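Local coordinates for putative glucoamylase (Bacteroides fragilis NCTC 9343, PDB 3EU8), which is of unknown function but is probably a glucoamylase-like hydrolase that cleaves glycosidic bonds in glucans, at residues A73-I78 with L142-Q147; E204-Y209 with L424-K429. All blocks are in the same frame, centred on the assembly; numbering follows the deposited sequence.

Interaction 1 (A73-I78 with L142-Q147); sequences AILAGI and LLAVHQ
With CG swung anti to its carbonyl carbon (chi1 -84°) and the chain extended beyond it, Leu75 reaches across to Val145, whose CG2 lies beside its own backbone N while CG1 stands anti to it (chi1 -179°). CG2 is thus the branch that receives the leucine. Leu75 CD1 comes within 3.6 Å of Val145 CG2, and the two side chains cross obliquely. The same methyl is 3.6 Å from Val145 N, so it rests on the helix backbone as well as on a side chain. It also meets Ala144 CB at 3.9 Å. Helices 64-79 and 132-149 are thereby joined in the alpha-helical body of the protein, whose family belongs to the six-hairpin clan of helical (alpha/alpha) barrels. All three touching residues are buried and their side chains meet only through carbon; the longer leucine spans the gap between the helices, and alanine and valine are short enough for its methyl to reach the backbone. Leu75 also packs on Tyr148, further along helix 132-149, while Val145 touches Met92 and Ile163 of two other helices. Beyond the apolar contact, His146 ND1 donates to Gln147 OE1 at 2.8 Å, the acceptor lying almost in the imidazole plane.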
# COMPACT_ATOMS: atom_id res chain seq x y z
N ALA A 73 -1.74 -9.90 -1.42
CA ALA A 73 -2.94 -10.31 -2.17
C ALA A 73 -2.85 -11.78 -2.54
O ALA A 73 -3.85 -12.46 -2.50
CB ALA A 73 -3.14 -9.47 -3.44
N ILE A 74 -1.65 -12.24 -2.90
CA ILE A 74 -1.45 -13.66 -3.29
C ILE A 74 -1.63 -14.58 -2.08
O ILE A 74 -2.25 -15.64 -2.21
CB ILE A 74 -0.11 -13.90 -3.97
CG1 ILE A 74 -0.14 -13.28 -5.39
CG2 ILE A 74 0.22 -15.42 -4.08
CD1 ILE A 74 1.25 -13.09 -6.02
N LEU A 75 -1.10 -14.20 -0.92
CA LEU A 75 -1.38 -14.91 0.36
C LEU A 75 -2.86 -15.12 0.60
O LEU A 75 -3.31 -16.25 0.92
CB LEU A 75 -0.85 -14.15 1.58
CG LEU A 75 0.60 -14.35 1.94
CD1 LEU A 75 1.02 -13.42 3.08
CD2 LEU A 75 0.90 -15.82 2.23
N ALA A 76 -3.62 -14.02 0.48
CA ALA A 76 -5.10 -14.10 0.58
C ALA A 76 -5.67 -15.17 -0.36
O ALA A 76 -6.55 -15.93 0.03
CB ALA A 76 -5.75 -12.76 0.27
N GLY A 77 -5.17 -15.21 -1.60
CA GLY A 77 -5.61 -16.17 -2.60
C GLY A 77 -5.30 -17.62 -2.29
O GLY A 77 -6.14 -18.49 -2.50
N ILE A 78 -4.09 -17.88 -1.81
CA ILE A 78 -3.69 -19.22 -1.34
C ILE A 78 -4.64 -19.64 -0.21
O ILE A 78 -5.16 -20.78 -0.21
CB ILE A 78 -2.18 -19.22 -0.86
CG1 ILE A 78 -1.25 -18.84 -2.04
CG2 ILE A 78 -1.75 -20.60 -0.16
CD1 ILE A 78 0.23 -18.65 -1.72
N LEU A 142 6.49 -9.37 2.81
CA LEU A 142 7.38 -10.54 2.98
C LEU A 142 7.36 -11.12 4.37
O LEU A 142 7.38 -12.33 4.54
CB LEU A 142 8.81 -10.18 2.61
CG LEU A 142 9.14 -10.06 1.12
CD1 LEU A 142 10.61 -9.58 0.95
CD2 LEU A 142 8.92 -11.37 0.34
N LEU A 143 7.29 -10.27 5.38
CA LEU A 143 7.18 -10.77 6.78
C LEU A 143 5.83 -11.50 7.07
O LEU A 143 5.77 -12.38 7.90
CB LEU A 143 7.44 -9.62 7.79
CG LEU A 143 8.85 -8.98 7.84
CD1 LEU A 143 8.89 -7.94 8.95
CD2 LEU A 143 9.97 -10.01 7.98
N ALA A 144 4.77 -11.12 6.37
CA ALA A 144 3.46 -11.82 6.48
C ALA A 144 3.57 -13.23 5.86
O ALA A 144 3.09 -14.18 6.42
CB ALA A 144 2.37 -11.00 5.79
N VAL A 145 4.21 -13.35 4.71
CA VAL A 145 4.46 -14.65 4.06
C VAL A 145 5.32 -15.51 4.92
O VAL A 145 4.98 -16.65 5.10
CB VAL A 145 5.15 -14.51 2.70
CG1 VAL A 145 5.37 -15.88 2.04
CG2 VAL A 145 4.34 -13.56 1.81
N HIS A 146 6.38 -14.95 5.52
CA HIS A 146 7.20 -15.69 6.50
C HIS A 146 6.34 -16.33 7.60
O HIS A 146 6.44 -17.55 7.88
CB HIS A 146 8.23 -14.77 7.15
CG HIS A 146 9.11 -15.46 8.15
ND1 HIS A 146 8.75 -15.64 9.48
CD2 HIS A 146 10.34 -16.02 8.02
CE1 HIS A 146 9.71 -16.31 10.10
NE2 HIS A 146 10.67 -16.56 9.24
N GLN A 147 5.49 -15.53 8.24
CA GLN A 147 4.60 -16.05 9.29
C GLN A 147 3.58 -17.07 8.77
O GLN A 147 3.30 -18.04 9.44
CB GLN A 147 3.89 -14.90 10.03
CG GLN A 147 4.87 -13.99 10.83
CD GLN A 147 5.74 -14.75 11.81
OE1 GLN A 147 6.91 -15.14 11.51
NE2 GLN A 147 5.18 -15.00 13.00

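Interaction 2 (E204-Y209 with L424-K429); sequences ECLIMY and LGFNVK. With EDO (1,2-ethanediol), chain J; EDO (1,2-ethanediol), chain U; EDO (1,2-ethanediol), chain B.
Leu424 and Tyr209 meet where the C-terminal tail leaves its last helix through a Schellman motif and passes helix 206-214, in a largely helical fold consistent with the six-hairpin clan. The contact is light and made by van der Waals touch, with no hydrogen bond between the two segments. Leu424 CD1 lies 3.9 Å from the carbonyl O of Tyr209, an approach of a methyl to the helix backbone. Leu206 CD1 comes obliquely to the Phe426 ring, 4.4 Å from CZ, with chi1 of 179° carrying its CG away from the backbone N and bringing the end of the side chain nearer the tail. Large hydrophobic residues suit this buried seam; Tyr225 of helix 222-229 touches both Leu206 and Leu424, and Phe426 also packs on Leu273.

Backbone geometry turns the chain between Leu424 and Phe426. Gly425 has a positive phi of 93°, where a side chain would collide with the carbonyl O of Leu424, so glycine fits the helix end. Beyond it Asn427 pairs with Lys274, making strand 427-428 the antiparallel neighbour of 273-274.

Hydrogen bonds run to partners outside the two segments. Tyr209 sends its hydroxyl away from the tail, to hydrogen bonds with Val199 O and Leu183 N. Three molecules of 1,2-ethanediol, most likely carried over from crystallisation, occupy polar sites: one bonds to the Phe426 carbonyl O, one to Asn427 OD1, and the third to Glu204. The last uses both its hydroxyls on the two carboxylate oxygens: its O1 lies 3.0 Å from Glu204 OE2, and its O2 lies 2.6 Å from Glu204 OE1.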
# COMPACT_ATOMS: atom_id res chain seq x y z
N GLU A 204 2.40 8.55 4.44
CA GLU A 204 2.19 7.09 4.25
C GLU A 204 3.31 6.19 4.78
O GLU A 204 3.22 4.97 4.66
CB GLU A 204 2.00 6.79 2.75
CG GLU A 204 3.28 6.82 1.95
CD GLU A 204 3.63 8.21 1.38
OE1 GLU A 204 3.30 9.27 1.95
OE2 GLU A 204 4.27 8.22 0.33
N CYS A 205 4.35 6.78 5.38
CA CYS A 205 5.61 6.06 5.66
C CYS A 205 5.82 5.47 7.04
O CYS A 205 6.95 5.13 7.36
CB CYS A 205 6.79 7.01 5.36
SG CYS A 205 6.79 7.61 3.67
N LEU A 206 4.78 5.40 7.89
CA LEU A 206 4.95 4.94 9.27
C LEU A 206 5.62 3.56 9.37
O LEU A 206 6.49 3.32 10.24
CB LEU A 206 3.60 4.90 10.00
CG LEU A 206 3.54 4.42 11.46
CD1 LEU A 206 4.47 5.18 12.39
CD2 LEU A 206 2.09 4.51 11.98
N ILE A 207 5.20 2.65 8.49
CA ILE A 207 5.65 1.26 8.56
C ILE A 207 7.17 1.19 8.40
O ILE A 207 7.80 0.32 8.97
CB ILE A 207 4.90 0.32 7.54
CG1 ILE A 207 4.97 -1.16 7.98
CG2 ILE A 207 5.39 0.51 6.09
CD1 ILE A 207 4.29 -1.41 9.36
N MSE A 208 7.75 2.12 7.64
CA MSE A 208 9.22 2.23 7.52
C MSE A 208 9.93 2.37 8.86
O MSE A 208 10.91 1.69 9.12
CB MSE A 208 9.63 3.45 6.66
CG MSE A 208 11.14 3.51 6.38
SE MSE A 208 11.65 4.94 5.25
CE MSE A 208 11.23 6.45 6.54
N TYR A 209 9.45 3.31 9.68
CA TYR A 209 9.99 3.55 11.02
C TYR A 209 9.80 2.35 11.92
O TYR A 209 10.74 1.96 12.63
CB TYR A 209 9.41 4.84 11.65
CG TYR A 209 10.15 6.07 11.17
CD1 TYR A 209 11.29 6.53 11.82
CD2 TYR A 209 9.72 6.75 10.03
CE1 TYR A 209 12.02 7.68 11.36
CE2 TYR A 209 10.42 7.87 9.56
CZ TYR A 209 11.56 8.33 10.24
OH TYR A 209 12.22 9.41 9.75
N LEU A 424 9.23 1.34 20.31
CA LEU A 424 8.72 2.68 19.94
C LEU A 424 7.59 3.22 20.84
O LEU A 424 7.16 4.37 20.70
CB LEU A 424 8.25 2.65 18.49
CG LEU A 424 9.34 2.28 17.46
CD1 LEU A 424 8.89 2.51 16.02
CD2 LEU A 424 10.61 3.10 17.76
N GLY A 425 7.08 2.36 21.73
CA GLY A 425 6.05 2.76 22.68
C GLY A 425 4.62 2.51 22.23
O GLY A 425 3.68 3.08 22.80
N PHE A 426 4.44 1.66 21.22
CA PHE A 426 3.09 1.26 20.81
C PHE A 426 2.46 0.27 21.73
O PHE A 426 3.14 -0.52 22.37
CB PHE A 426 3.10 0.65 19.42
CG PHE A 426 3.25 1.66 18.36
CD1 PHE A 426 4.49 2.16 18.05
CD2 PHE A 426 2.13 2.14 17.68
CE1 PHE A 426 4.65 3.07 17.08
CE2 PHE A 426 2.28 3.06 16.70
CZ PHE A 426 3.56 3.53 16.40
N ASN A 427 1.14 0.33 21.81
CA ASN A 427 0.38 -0.61 22.61
C ASN A 427 -0.84 -0.96 21.82
O ASN A 427 -1.30 -0.17 20.98
CB ASN A 427 0.00 0.00 23.97
CG ASN A 427 1.16 -0.02 24.99
OD1 ASN A 427 1.49 1.01 25.61
ND2 ASN A 427 1.75 -1.18 25.19
N VAL A 428 -1.36 -2.15 22.06
CA VAL A 428 -2.60 -2.61 21.46
C VAL A 428 -3.60 -2.90 22.59
O VAL A 428 -3.33 -3.73 23.45
CB VAL A 428 -2.37 -3.87 20.63
CG1 VAL A 428 -3.70 -4.56 20.30
CG2 VAL A 428 -1.58 -3.55 19.37
N LYS A 429 -4.73 -2.19 22.61
CA LYS A 429 -5.87 -2.50 23.49
C LYS A 429 -7.14 -2.52 22.64
O LYS A 429 -7.75 -1.49 22.38
CB LYS A 429 -6.00 -1.49 24.63
C1 EDO J . 5.31 11.27 -1.19
O1 EDO J . 4.01 10.68 -1.34
C2 EDO J . 5.41 11.93 0.18
O2 EDO J . 4.35 11.49 1.04
C1 EDO U . 0.20 4.30 24.30
O1 EDO U . -0.25 3.18 25.06
C2 EDO U . 0.44 5.47 25.22
O2 EDO U . 1.85 5.63 25.28
C1 EDO B . 2.52 -4.78 20.64
O1 EDO B . 1.61 -5.76 21.15
C2 EDO B . 2.47 -3.55 21.53
O2 EDO B . 3.67 -3.46 22.34

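Overall arrangement
From the N terminus, the chain runs through helix 18-34 before reaching helix 64-79, which carries 73-78; interaction 1 then closes a loop of 63 intervening residues when helix 132-149 packs against it. Interaction 2 opens only afterwards, at 204-209, and closes a much longer excursion of 214 residues when the tail at 424-429 returns. The two are therefore in series, neither nested nor crossed. Interaction 1 joins two helices of the N-terminal half, whereas interaction 2 ties helix 206-214 to the C-terminal end. Their centres lie 21 Å apart and their nearest atoms about 8 Å, without touching; helix 132-149 bridges them, its Phe137 and Gln140 meeting Ile207.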